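Local coordinates for protein 2-keto-3-deoxygluconate kinase (Thermotoga maritima, PDB 2AFB) that probably catalyses ATP-dependent phosphorylation of the sugar acid 2-keto-3-deoxygluconate, as a carbohydrate kinase of the pfkB family, at residues V50-A55 with G327-L332; G250-E255 with D292-A297; N262-M267 with L321-P326; Y300-G305 with Q309-F314; A315-C320 with E338-G343. One frame throughout, in Å; residues are numbered along the deposited sequence.

Overall arrangement
The five contacts pack the C-terminal helices against the main sheet and against helix 46-56 in a pfkB kinase of the ribokinase clan. Contact 1 spans most of the chain, and contacts 2, 3 and 4 lie within its span. Contact 5 alternates with it and reaches the C-terminal helix. Contacts 2 and 3 reach neighbouring strands, 248-255 and 261-270, with centres about 8 Å apart. Contacts 2 and 4 share helix 290-304, and contacts 3, 4 and 5 share helix 308-322; contacts 3 and 4 are the most distant pair, their centres about 17 Å apart. Together they form one continuous helix-sheet packing, with contact 5 toward its outside and a second subunit touching contacts 1, 3 and 5.

Contact 1 (V50-A55 with G327-L332); sequences VAAFLA and GDFVVL
The ring of Phe329 carries the methyl group of Ala52 over one face. CB of Ala52 stands 3.5 Å from the Phe329 ring centroid and 15° off the ring normal, a CH-pi contact displaced a little toward the rim, with Phe329 CD2 and CG its nearest atoms. The ring of Phe53 is met differently. Val330 CG1 lies at its edge, in the ring plane and 3.8 Å from Phe53 CD2, while Val330 CG2 comes in obliquely to the same carbon at 3.6 Å. Both branches of the valine therefore converge on one ring carbon.

Phe329 has CG anti to its carbonyl carbon (chi1 -74°), which carries the ring toward Ala52, and chi2 of 5° sets its face to the methyl; the ring also stacks with His79 and meets Phe83 edge-to-face. A serine in place of Phe329 would probably leave the Ala52 methyl without its aromatic cover and His79 and Phe83 without their ring partner. Phe53 CG lies anti to the backbone N, so that the ring leaves the helix beside Val330. The contact is wholly apolar, and all four touching residues are buried.

The loop 327-332, extended from Phe329 onward, lies against helix 46-56 on its way from helix 308-322 to helix 334-341. Asp328 forms a salt bridge with Arg24, and Val331 O accepts a hydrogen bond from Arg32 of the second subunit. Phe53 continues onto Ala297 of helix 290-304 and Ala318 of helix 308-322, while Val330 also touches Ser293 of helix 290-304 and Lys322 of helix 308-322, so this valine packs where three helices meet.

Contact 2 (G250-E255 with D292-A297); sequences GITLRE and DSFAGA
Gly250 and Thr252 of strand 248-255 run past Phe294 of helix 290-304, the two segments running nearly antiparallel at 147° with their axes 9.7 Å apart. The nearest alpha carbons, Thr252 CA and Phe294 CA, remain 7.8 Å apart, and the phenylalanine ring fills the interval. Gly250 lets the strand come this near: a CB built on it would lie only 2.9 Å from Phe294 CZ, a clash. As it is, the Gly250 backbone borders the ring, with CA in the ring plane at the edge, 3.8 Å from Phe294 CZ.

This is helix-on-sheet packing in the alpha/beta core of the ribokinase-like fold. The start of the helix carries the end of the DRVGAGD sequence, a pfkB signature that in relatives lies at the phosphoryl-transfer site.

Phe294 reaches the strand with CG anti to its backbone N (chi1 170°), which drives the ring outward from the helix. Thr252 turns its methyl rather than its hydroxyl to the ring, CG2 approaching Phe294 CD2 obliquely at 3.4 Å. The ring also bears on Val266 of the next strand and on Ala315 of helix 308-322, and Ser293 OG bonds back to Ala290 O within the helix.

Contact 3 (N262-M267 with L321-P326); sequences NYWSVM and LKHTIP
Trp264 and His323 form an edge-to-face aromatic pair. The imidazole presents its edge to one face of the indole, with His323 CE1 3.7 Å above the plane and over the centre of the ring system, nearest to Trp264 CD2. The planes meet at 65°, and the centroids of the indole five-membered ring and the imidazole are 5.0 Å apart. Trp264 CG is anti to its backbone N (chi1 175°), which brings the indole out from the strand toward the helix end.

Hydrogen bonds outside the pair fix how both rings are turned. Trp264 NE1 bonds to Ser319 OG. His323 ND1 bonds to Ser319 O and NE2 to Arg254 NH1, so both imidazole nitrogens are engaged.

Bonds within 321-326 shape the turn. Residues Lys322 to Ile325 make a type I beta turn, and Leu321 O is shared by Thr324 N at 2.8 Å and by Thr324 OG1, which lies in the carbonyl plane on a lone pair. Lys322 NZ bonds to Ile325 O at 2.7 Å and also to Val288 O and Gly327 O, so three carbonyls grip one buried ammonium.

In this way the C-terminal end of helix 308-322 is fastened over strand 261-270, one of the antiparallel strands that finish the main sheet, an alpha/beta packing belonging to the ribokinase-like fold of pfkB kinases.

Contact 4 (Y300-G305 with Q309-F314); sequences YGSLMG and QKKAEF
Tyr300, Gly301 and Ser302 meet Lys311 and Phe314 in a helical hairpin of the ribokinase-like fold, in which the two short helical segments run nearly antiparallel at 149°, with axes 9.7 Å apart. Gly305 closes the first helix with a Schellman motif.

The apolar part is aromatic. The rings of Tyr300 and Phe314 are inclined by 28° but slid apart, their centroids 5.7 Å from each other, so they barely overlap; Tyr300 CD2 touches Phe314 CE2 at 3.8 Å. Backbone closeness comes from Gly301, whose CA lies 5.4 Å from Lys311 CA; a CB on it would be tight against Lys311 CG.

The polar part centres on Lys311. Its CG is anti to the carbonyl carbon (chi1 -82°), and the extended chain beyond carries the ammonium alongside Gly301 to Ser302. There Lys311 NZ donates to Ser302 OG at 3.0 Å and forms a salt bridge with Glu270; that serine hydroxyl in turn bonds to Leu298 O. A methionine in place of Lys311 would probably leave the Glu270 carboxylate without its mate and Ser302 OG without this donor. Water 1 bridges the helices as well, accepting from Lys311 NZ at 2.9 Å and donating to Ser302 O at 3.0 Å.

Contact 5 (A315-C320 with E338-G343); sequences AAAASC and EKLASG. With CA (calcium ion), chain G.
Leu340 reaches across to Ala317 and Cys320, and its conformation decides which branch makes the contact. CG is anti to the backbone N (chi1 180°), and chi2 of 55° brings CD2 down on the opposing helix, 3.5 Å from Ala317 O and 4.2 Å from Cys320 SG. The leucine methyl thus lies against the carbonyl oxygen of one turn and the sulfur of the next. Cys320 meets it with SG likewise anti to its own N (chi1 172°).

Ala317 takes the middle of the contact. Its CB lies 3.8 Å from Ala341 CB and 4.0 Å from Leu340 CD2. With so small a side chain at the crossing, the backbones come close: Ala317 CA and Ala341 CA are 5.3 Å apart. Within the first helix, Ala315 O receives both Ser319 N and Ser319 OG, the hydroxyl at 2.8 Å, so the serine is folded back along its own helix.

Glu338 points the opposite way from Ala317. Its chain is extended beyond CG, and the carboxylate holds a calcium ion with both oxygens, OE1 at 2.6 Å and OE2 at 2.5 Å. Water 2 and His8, from the N-terminal histidine tag, complete the ligands seen, so this site involves a residue of the expression construct.

Helix 334-341 thereby lies on the outer side of helix 308-322. The inner side of that helix rests on strands 261-270 and 273-283, through Ala316 and Cys320, and on Phe294 and Ala297 of helix 290-304, through Ala315. Gln108 of the second subunit packs on Cys320 and Leu340.

Contact 1 (V50-A55 with G327-L332)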
# COMPACT_ATOMS: atom_id res chain seq x y z
N VAL A 50 -14.74 12.88 -21.52
CA VAL A 50 -15.28 12.66 -22.87
C VAL A 50 -14.15 12.53 -23.87
O VAL A 50 -14.13 11.62 -24.71
CB VAL A 50 -16.26 13.80 -23.27
CG1 VAL A 50 -16.72 13.64 -24.73
CG2 VAL A 50 -17.43 13.82 -22.34
N ALA A 51 -13.18 13.43 -23.78
CA ALA A 51 -12.03 13.37 -24.66
C ALA A 51 -11.30 12.03 -24.49
O ALA A 51 -10.84 11.40 -25.45
CB ALA A 51 -11.06 14.55 -24.36
N ALA A 52 -11.20 11.57 -23.24
CA ALA A 52 -10.45 10.35 -22.97
C ALA A 52 -11.18 9.16 -23.55
O ALA A 52 -10.51 8.24 -24.02
CB ALA A 52 -10.18 10.15 -21.46
N PHE A 53 -12.52 9.19 -23.52
CA PHE A 53 -13.36 8.14 -24.16
C PHE A 53 -13.10 8.09 -25.67
O PHE A 53 -12.72 7.08 -26.26
CB PHE A 53 -14.86 8.35 -23.84
CG PHE A 53 -15.72 7.27 -24.39
CD1 PHE A 53 -16.07 7.27 -25.73
CD2 PHE A 53 -16.08 6.19 -23.61
CE1 PHE A 53 -16.76 6.24 -26.29
CE2 PHE A 53 -16.80 5.16 -24.17
CZ PHE A 53 -17.14 5.19 -25.51
N LEU A 54 -13.26 9.23 -26.28
CA LEU A 54 -13.01 9.31 -27.73
C LEU A 54 -11.57 8.90 -28.10
O LEU A 54 -11.38 8.25 -29.10
CB LEU A 54 -13.37 10.71 -28.27
CG LEU A 54 -14.88 10.96 -28.06
CD1 LEU A 54 -15.16 12.44 -28.14
CD2 LEU A 54 -15.73 10.16 -29.00
N ALA A 55 -10.56 9.26 -27.31
CA ALA A 55 -9.21 8.77 -27.57
C ALA A 55 -9.13 7.24 -27.41
O ALA A 55 -8.51 6.58 -28.23
CB ALA A 55 -8.19 9.47 -26.69
N GLY A 327 -11.49 5.45 -11.15
CA GLY A 327 -11.09 6.70 -11.78
C GLY A 327 -12.19 7.34 -12.58
O GLY A 327 -13.36 6.94 -12.49
N ASP A 328 -11.82 8.37 -13.34
CA ASP A 328 -12.78 9.20 -14.06
C ASP A 328 -12.86 8.80 -15.56
O ASP A 328 -13.85 9.05 -16.24
CB ASP A 328 -12.41 10.71 -13.95
CG ASP A 328 -12.58 11.30 -12.55
OD1 ASP A 328 -12.66 10.56 -11.58
OD2 ASP A 328 -12.62 12.55 -12.40
N PHE A 329 -11.78 8.22 -16.08
CA PHE A 329 -11.68 7.92 -17.50
C PHE A 329 -12.03 6.43 -17.70
O PHE A 329 -11.71 5.59 -16.86
CB PHE A 329 -10.21 8.13 -17.93
CG PHE A 329 -9.76 9.57 -18.04
CD1 PHE A 329 -10.55 10.66 -17.68
CD2 PHE A 329 -8.45 9.83 -18.46
CE1 PHE A 329 -10.08 11.96 -17.79
CE2 PHE A 329 -7.99 11.14 -18.59
CZ PHE A 329 -8.81 12.20 -18.28
N VAL A 330 -12.63 6.08 -18.83
CA VAL A 330 -12.78 4.69 -19.21
C VAL A 330 -11.42 4.13 -19.64
O VAL A 330 -10.55 4.86 -20.15
CB VAL A 330 -13.76 4.46 -20.42
CG1 VAL A 330 -15.15 4.96 -20.10
CG2 VAL A 330 -13.23 5.09 -21.73
N VAL A 331 -11.25 2.84 -19.40
CA VAL A 331 -10.22 2.03 -20.04
C VAL A 331 -11.05 0.96 -20.73
O VAL A 331 -11.52 0.04 -20.06
CB VAL A 331 -9.26 1.38 -18.99
CG1 VAL A 331 -8.29 0.45 -19.61
CG2 VAL A 331 -8.56 2.45 -18.18
N LEU A 332 -11.32 1.13 -22.03
CA LEU A 332 -12.23 0.26 -22.76
C LEU A 332 -11.78 0.19 -24.20
O LEU A 332 -11.22 1.16 -24.72
CB LEU A 332 -13.65 0.83 -22.70
CG LEU A 332 -14.46 0.54 -21.43
CD1 LEU A 332 -15.86 1.14 -21.57
CD2 LEU A 332 -14.51 -0.92 -21.11

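Contact 2 (G250-E255 with D292-A297)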
# COMPACT_ATOMS: atom_id res chain seq x y z
N GLY A 250 -29.87 12.57 -26.30
CA GLY A 250 -29.46 11.40 -25.50
C GLY A 250 -29.72 11.70 -24.04
O GLY A 250 -29.30 12.74 -23.55
N ILE A 251 -30.42 10.79 -23.36
CA ILE A 251 -30.84 11.00 -21.99
C ILE A 251 -30.53 9.78 -21.17
O ILE A 251 -30.86 8.65 -21.57
CB ILE A 251 -32.38 11.26 -21.86
CG1 ILE A 251 -32.75 12.63 -22.41
CG2 ILE A 251 -32.82 11.22 -20.43
CD1 ILE A 251 -34.24 12.80 -22.64
N THR A 252 -29.91 10.01 -20.02
CA THR A 252 -29.48 8.95 -19.12
C THR A 252 -30.59 8.69 -18.10
O THR A 252 -31.29 9.59 -17.69
CB THR A 252 -28.19 9.29 -18.39
OG1 THR A 252 -28.31 10.55 -17.71
CG2 THR A 252 -27.02 9.37 -19.34
N LEU A 253 -30.70 7.44 -17.69
CA LEU A 253 -31.76 7.01 -16.77
C LEU A 253 -31.16 6.13 -15.61
O LEU A 253 -31.05 4.92 -15.70
CB LEU A 253 -32.81 6.27 -17.56
CG LEU A 253 -33.24 6.83 -18.97
CD1 LEU A 253 -33.85 5.76 -19.89
CD2 LEU A 253 -34.23 7.93 -18.81
N ARG A 254 -30.80 6.80 -14.52
CA ARG A 254 -30.23 6.18 -13.34
C ARG A 254 -31.30 5.95 -12.32
O ARG A 254 -32.04 6.87 -12.00
CB ARG A 254 -29.21 7.11 -12.72
CG ARG A 254 -28.46 6.48 -11.58
CD ARG A 254 -27.44 7.44 -10.97
NE ARG A 254 -26.26 7.71 -11.82
CZ ARG A 254 -25.26 6.85 -12.10
NH1 ARG A 254 -25.26 5.57 -11.68
NH2 ARG A 254 -24.24 7.28 -12.86
N GLU A 255 -31.37 4.74 -11.77
CA GLU A 255 -32.25 4.46 -10.64
C GLU A 255 -31.36 4.12 -9.46
O GLU A 255 -30.77 3.04 -9.42
CB GLU A 255 -33.21 3.32 -10.95
CG GLU A 255 -33.82 3.40 -12.33
CD GLU A 255 -34.55 2.11 -12.73
OE1 GLU A 255 -35.10 1.44 -11.81
OE2 GLU A 255 -34.56 1.81 -13.96
N ASP A 292 -20.24 10.82 -18.51
CA ASP A 292 -19.33 11.35 -19.54
C ASP A 292 -19.01 10.30 -20.56
O ASP A 292 -18.82 10.64 -21.70
CB ASP A 292 -18.06 11.96 -18.94
CG ASP A 292 -18.38 12.91 -17.77
OD1 ASP A 292 -19.26 13.78 -17.96
OD2 ASP A 292 -17.77 12.76 -16.69
N SER A 293 -18.90 9.04 -20.16
CA SER A 293 -18.70 7.98 -21.08
C SER A 293 -19.94 7.76 -21.96
O SER A 293 -19.81 7.43 -23.13
CB SER A 293 -18.27 6.70 -20.35
OG SER A 293 -19.32 6.19 -19.56
N PHE A 294 -21.14 7.94 -21.40
CA PHE A 294 -22.36 7.95 -22.23
C PHE A 294 -22.20 8.96 -23.37
O PHE A 294 -22.39 8.64 -24.50
CB PHE A 294 -23.62 8.25 -21.41
CG PHE A 294 -24.86 8.49 -22.27
CD1 PHE A 294 -25.39 7.48 -23.02
CD2 PHE A 294 -25.43 9.74 -22.35
CE1 PHE A 294 -26.50 7.71 -23.88
CE2 PHE A 294 -26.54 9.99 -23.17
CZ PHE A 294 -27.07 8.95 -23.93
N ALA A 295 -21.88 10.19 -23.00
CA ALA A 295 -21.68 11.29 -23.94
C ALA A 295 -20.63 11.00 -24.99
O ALA A 295 -20.86 11.26 -26.18
CB ALA A 295 -21.29 12.57 -23.19
N GLY A 296 -19.49 10.48 -24.54
CA GLY A 296 -18.41 9.96 -25.38
C GLY A 296 -18.89 8.94 -26.37
O GLY A 296 -18.64 9.00 -27.60
N ALA A 297 -19.62 7.99 -25.84
CA ALA A 297 -20.10 6.91 -26.70
C ALA A 297 -21.16 7.42 -27.71
O ALA A 297 -21.23 6.99 -28.89
CB ALA A 297 -20.65 5.79 -25.84

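Contact 3 (N262-M267 with L321-P326)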
# COMPACT_ATOMS: atom_id res chain seq x y z
N ASN A 262 -27.07 0.43 -8.60
CA ASN A 262 -27.96 1.25 -9.41
C ASN A 262 -28.43 0.43 -10.64
O ASN A 262 -27.76 -0.49 -11.08
CB ASN A 262 -27.28 2.49 -9.98
CG ASN A 262 -26.89 3.54 -8.96
OD1 ASN A 262 -26.33 4.58 -9.35
ND2 ASN A 262 -27.20 3.33 -7.68
N TYR A 263 -29.60 0.76 -11.14
CA TYR A 263 -30.01 0.33 -12.45
C TYR A 263 -29.65 1.45 -13.39
O TYR A 263 -29.66 2.62 -13.00
CB TYR A 263 -31.50 0.08 -12.48
CG TYR A 263 -31.87 -1.15 -11.71
CD1 TYR A 263 -32.13 -1.09 -10.34
CD2 TYR A 263 -31.95 -2.39 -12.35
CE1 TYR A 263 -32.47 -2.21 -9.64
CE2 TYR A 263 -32.31 -3.52 -11.66
CZ TYR A 263 -32.57 -3.43 -10.30
OH TYR A 263 -32.92 -4.55 -9.61
N TRP A 264 -29.31 1.09 -14.63
CA TRP A 264 -28.82 2.08 -15.60
C TRP A 264 -29.26 1.72 -17.00
O TRP A 264 -29.11 0.56 -17.45
CB TRP A 264 -27.29 2.15 -15.52
CG TRP A 264 -26.58 3.00 -16.50
CD1 TRP A 264 -26.02 2.59 -17.71
CD2 TRP A 264 -26.34 4.43 -16.41
NE1 TRP A 264 -25.44 3.69 -18.34
CE2 TRP A 264 -25.63 4.81 -17.57
CE3 TRP A 264 -26.65 5.41 -15.46
CZ2 TRP A 264 -25.23 6.15 -17.79
CZ3 TRP A 264 -26.23 6.70 -15.68
CH2 TRP A 264 -25.53 7.06 -16.84
N SER A 265 -29.76 2.74 -17.71
CA SER A 265 -30.18 2.59 -19.10
C SER A 265 -30.18 3.97 -19.73
O SER A 265 -30.02 4.97 -19.03
CB SER A 265 -31.58 1.98 -19.20
OG SER A 265 -32.54 2.87 -18.71
N VAL A 266 -30.30 4.02 -21.05
CA VAL A 266 -30.30 5.31 -21.76
C VAL A 266 -31.33 5.34 -22.84
O VAL A 266 -31.90 4.29 -23.18
CB VAL A 266 -28.92 5.66 -22.40
CG1 VAL A 266 -27.82 5.58 -21.32
CG2 VAL A 266 -28.61 4.72 -23.66
N MSE A 267 -31.62 6.55 -23.32
CA MSE A 267 -32.46 6.72 -24.45
C MSE A 267 -31.78 7.60 -25.46
O MSE A 267 -31.22 8.62 -25.11
CB MSE A 267 -33.78 7.37 -24.06
CG MSE A 267 -34.76 7.46 -25.22
SE MSE A 267 -36.03 9.00 -25.00
CE MSE A 267 -34.72 10.49 -25.00
N LEU A 321 -20.23 -0.02 -18.25
CA LEU A 321 -18.87 -0.50 -17.98
C LEU A 321 -18.02 0.51 -17.23
O LEU A 321 -17.26 0.13 -16.34
CB LEU A 321 -18.18 -0.96 -19.26
CG LEU A 321 -18.71 -2.27 -19.89
CD1 LEU A 321 -18.25 -2.43 -21.32
CD2 LEU A 321 -18.27 -3.50 -19.11
N LYS A 322 -18.16 1.79 -17.53
CA LYS A 322 -17.41 2.79 -16.78
C LYS A 322 -17.65 2.61 -15.26
O LYS A 322 -16.73 2.74 -14.48
CB LYS A 322 -17.78 4.24 -17.21
CG LYS A 322 -17.11 5.38 -16.41
CD LYS A 322 -15.59 5.21 -16.27
CE LYS A 322 -14.99 5.88 -15.02
NZ LYS A 322 -15.33 5.33 -13.65
N HIS A 323 -18.87 2.24 -14.87
CA HIS A 323 -19.21 2.11 -13.44
C HIS A 323 -18.28 1.09 -12.75
O HIS A 323 -18.20 1.06 -11.51
CB HIS A 323 -20.63 1.63 -13.23
CG HIS A 323 -21.70 2.66 -13.45
ND1 HIS A 323 -22.16 3.01 -14.71
CD2 HIS A 323 -22.48 3.32 -12.57
CE1 HIS A 323 -23.16 3.86 -14.58
NE2 HIS A 323 -23.36 4.09 -13.30
N THR A 324 -17.58 0.25 -13.56
CA THR A 324 -16.74 -0.87 -13.06
C THR A 324 -15.26 -0.55 -12.97
O THR A 324 -14.46 -1.39 -12.50
CB THR A 324 -16.88 -2.16 -13.97
OG1 THR A 324 -16.28 -1.93 -15.24
CG2 THR A 324 -18.36 -2.51 -14.19
N ILE A 325 -14.91 0.63 -13.46
CA ILE A 325 -13.51 1.06 -13.66
C ILE A 325 -13.16 2.23 -12.71
O ILE A 325 -13.78 3.29 -12.83
CB ILE A 325 -13.31 1.46 -15.13
CG1 ILE A 325 -13.54 0.26 -16.03
CG2 ILE A 325 -11.92 1.96 -15.47
CD1 ILE A 325 -13.65 0.68 -17.46
N PRO A 326 -12.18 2.01 -11.78
CA PRO A 326 -11.67 3.04 -10.88
C PRO A 326 -11.16 4.26 -11.65
O PRO A 326 -10.59 4.11 -12.72
CB PRO A 326 -10.51 2.35 -10.14
CG PRO A 326 -10.82 0.87 -10.22
CD PRO A 326 -11.50 0.70 -11.55

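Contact 4 (Y300-G305 with Q309-F314)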
# COMPACT_ATOMS: atom_id res chain seq x y z
N TYR A 300 -19.21 9.25 -30.37
CA TYR A 300 -18.53 8.23 -31.15
C TYR A 300 -19.54 7.62 -32.12
O TYR A 300 -19.27 7.59 -33.29
CB TYR A 300 -17.89 7.15 -30.27
CG TYR A 300 -17.20 6.08 -31.05
CD1 TYR A 300 -16.01 6.34 -31.74
CD2 TYR A 300 -17.75 4.80 -31.17
CE1 TYR A 300 -15.37 5.33 -32.48
CE2 TYR A 300 -17.12 3.81 -31.93
CZ TYR A 300 -15.93 4.09 -32.57
OH TYR A 300 -15.33 3.11 -33.30
N GLY A 301 -20.69 7.16 -31.62
CA GLY A 301 -21.68 6.51 -32.47
C GLY A 301 -22.20 7.39 -33.60
O GLY A 301 -22.47 6.93 -34.69
N SER A 302 -22.35 8.67 -33.32
CA SER A 302 -22.83 9.60 -34.30
C SER A 302 -21.78 9.80 -35.40
O SER A 302 -22.15 9.82 -36.55
CB SER A 302 -23.20 10.91 -33.65
OG SER A 302 -24.17 10.67 -32.65
N LEU A 303 -20.51 9.94 -35.02
CA LEU A 303 -19.41 10.01 -35.98
C LEU A 303 -19.32 8.77 -36.81
O LEU A 303 -19.01 8.85 -38.00
CB LEU A 303 -18.09 10.26 -35.31
CG LEU A 303 -18.01 11.70 -34.75
CD1 LEU A 303 -16.84 11.92 -33.84
CD2 LEU A 303 -17.95 12.73 -35.92
N MSE A 304 -19.61 7.61 -36.23
CA MSE A 304 -19.48 6.38 -37.03
C MSE A 304 -20.70 6.09 -37.88
O MSE A 304 -20.67 5.18 -38.70
CB MSE A 304 -19.23 5.16 -36.10
CG MSE A 304 -17.90 5.12 -35.37
SE MSE A 304 -16.34 5.36 -36.54
CE MSE A 304 -15.89 7.05 -35.97
N GLY A 305 -21.79 6.82 -37.68
CA GLY A 305 -23.01 6.51 -38.47
C GLY A 305 -23.71 5.26 -37.97
O GLY A 305 -24.24 4.47 -38.78
N GLN A 309 -30.79 2.71 -32.79
CA GLN A 309 -30.87 1.70 -31.75
C GLN A 309 -29.46 1.30 -31.30
O GLN A 309 -29.18 1.22 -30.09
CB GLN A 309 -31.69 0.47 -32.18
CG GLN A 309 -32.11 -0.44 -31.03
CD GLN A 309 -32.96 0.28 -29.94
OE1 GLN A 309 -33.91 0.98 -30.25
NE2 GLN A 309 -32.60 0.09 -28.66
N LYS A 310 -28.56 1.12 -32.25
CA LYS A 310 -27.20 0.73 -31.90
C LYS A 310 -26.50 1.82 -31.15
O LYS A 310 -25.70 1.55 -30.25
CB LYS A 310 -26.38 0.28 -33.13
CG LYS A 310 -24.89 0.13 -32.80
CD LYS A 310 -24.08 -0.37 -33.95
CE LYS A 310 -22.94 -1.32 -33.49
NZ LYS A 310 -21.72 -0.66 -33.16
N LYS A 311 -26.79 3.07 -31.46
CA LYS A 311 -26.24 4.16 -30.66
C LYS A 311 -26.63 4.05 -29.19
O LYS A 311 -25.85 4.38 -28.31
CB LYS A 311 -26.76 5.53 -31.12
CG LYS A 311 -26.05 6.11 -32.27
CD LYS A 311 -26.55 7.52 -32.57
CE LYS A 311 -26.34 7.83 -34.05
NZ LYS A 311 -26.25 9.28 -34.25
N ALA A 312 -27.88 3.66 -28.94
CA ALA A 312 -28.37 3.55 -27.58
C ALA A 312 -27.73 2.36 -26.89
O ALA A 312 -27.28 2.50 -25.76
CB ALA A 312 -29.89 3.42 -27.53
N GLU A 313 -27.66 1.22 -27.55
CA GLU A 313 -27.14 0.02 -26.90
C GLU A 313 -25.65 0.17 -26.61
O GLU A 313 -25.20 -0.16 -25.51
CB GLU A 313 -27.36 -1.25 -27.73
CG GLU A 313 -28.79 -1.64 -27.98
CD GLU A 313 -29.65 -1.89 -26.72
OE1 GLU A 313 -29.13 -1.99 -25.55
OE2 GLU A 313 -30.88 -2.01 -26.92
N PHE A 314 -24.90 0.67 -27.60
CA PHE A 314 -23.47 0.86 -27.48
C PHE A 314 -23.17 1.85 -26.35
O PHE A 314 -22.32 1.61 -25.48
CB PHE A 314 -22.89 1.40 -28.78
CG PHE A 314 -21.40 1.50 -28.80
CD1 PHE A 314 -20.62 0.42 -29.26
CD2 PHE A 314 -20.77 2.68 -28.42
CE1 PHE A 314 -19.25 0.53 -29.28
CE2 PHE A 314 -19.40 2.77 -28.43
CZ PHE A 314 -18.64 1.70 -28.88
O HOH W 1 -25.17 9.68 -36.92

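Contact 5 (A315-C320 with E338-G343)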
# COMPACT_ATOMS: atom_id res chain seq x y z
N ALA A 315 -23.85 2.99 -26.35
CA ALA A 315 -23.60 3.99 -25.30
C ALA A 315 -24.07 3.55 -23.90
O ALA A 315 -23.41 3.86 -22.92
CB ALA A 315 -24.22 5.31 -25.67
N ALA A 316 -25.20 2.88 -23.79
CA ALA A 316 -25.57 2.23 -22.51
C ALA A 316 -24.50 1.23 -22.05
O ALA A 316 -24.05 1.26 -20.90
CB ALA A 316 -26.95 1.54 -22.63
N ALA A 317 -24.08 0.34 -22.94
CA ALA A 317 -23.03 -0.62 -22.62
C ALA A 317 -21.73 0.02 -22.07
O ALA A 317 -21.19 -0.40 -21.03
CB ALA A 317 -22.74 -1.49 -23.80
N ALA A 318 -21.28 1.04 -22.75
CA ALA A 318 -20.03 1.76 -22.42
C ALA A 318 -20.08 2.47 -21.10
O ALA A 318 -19.13 2.40 -20.34
CB ALA A 318 -19.68 2.78 -23.52
N SER A 319 -21.18 3.13 -20.84
CA SER A 319 -21.37 3.88 -19.64
C SER A 319 -21.69 2.96 -18.46
O SER A 319 -21.24 3.22 -17.37
CB SER A 319 -22.41 5.01 -19.84
OG SER A 319 -23.68 4.50 -20.21
N CYS A 320 -22.39 1.86 -18.69
CA CYS A 320 -22.45 0.77 -17.70
C CYS A 320 -21.06 0.29 -17.27
O CYS A 320 -20.75 0.19 -16.09
CB CYS A 320 -23.26 -0.41 -18.25
SG CYS A 320 -23.23 -1.91 -17.21
N GLU A 338 -18.98 -3.66 -27.38
CA GLU A 338 -19.87 -4.40 -28.26
C GLU A 338 -20.28 -5.73 -27.68
O GLU A 338 -21.42 -6.15 -27.85
CB GLU A 338 -19.22 -4.67 -29.62
CG GLU A 338 -19.17 -3.45 -30.50
CD GLU A 338 -18.45 -3.69 -31.83
OE1 GLU A 338 -17.73 -4.74 -31.97
OE2 GLU A 338 -18.62 -2.83 -32.74
N LYS A 339 -19.34 -6.40 -27.01
CA LYS A 339 -19.58 -7.71 -26.40
C LYS A 339 -20.71 -7.63 -25.35
O LYS A 339 -21.57 -8.50 -25.25
CB LYS A 339 -18.28 -8.21 -25.74
CG LYS A 339 -18.35 -9.62 -25.11
CD LYS A 339 -18.68 -10.70 -26.14
CE LYS A 339 -18.98 -12.04 -25.47
NZ LYS A 339 -17.80 -12.50 -24.68
N LEU A 340 -20.71 -6.55 -24.57
CA LEU A 340 -21.76 -6.35 -23.58
C LEU A 340 -23.08 -6.02 -24.29
O LEU A 340 -24.07 -6.68 -24.08
CB LEU A 340 -21.37 -5.23 -22.61
CG LEU A 340 -22.43 -4.94 -21.55
CD1 LEU A 340 -22.79 -6.18 -20.77
CD2 LEU A 340 -21.93 -3.85 -20.66
N ALA A 341 -23.07 -4.99 -25.13
CA ALA A 341 -24.24 -4.59 -25.90
C ALA A 341 -24.87 -5.77 -26.62
O ALA A 341 -26.07 -5.89 -26.64
CB ALA A 341 -23.88 -3.44 -26.89
N SER A 342 -24.07 -6.70 -27.11
CA SER A 342 -24.61 -7.82 -27.86
C SER A 342 -25.34 -8.88 -27.01
O SER A 342 -25.88 -9.81 -27.57
CB SER A 342 -23.51 -8.48 -28.70
OG SER A 342 -22.80 -9.48 -27.96
N GLY A 343 -25.36 -8.75 -25.68
CA GLY A 343 -26.25 -9.59 -24.81
C GLY A 343 -27.43 -8.85 -24.17
O GLY A 343 -28.11 -8.00 -24.80
CA CA G . -16.88 -3.90 -34.25
O HOH W 2 -16.50 -6.01 -36.17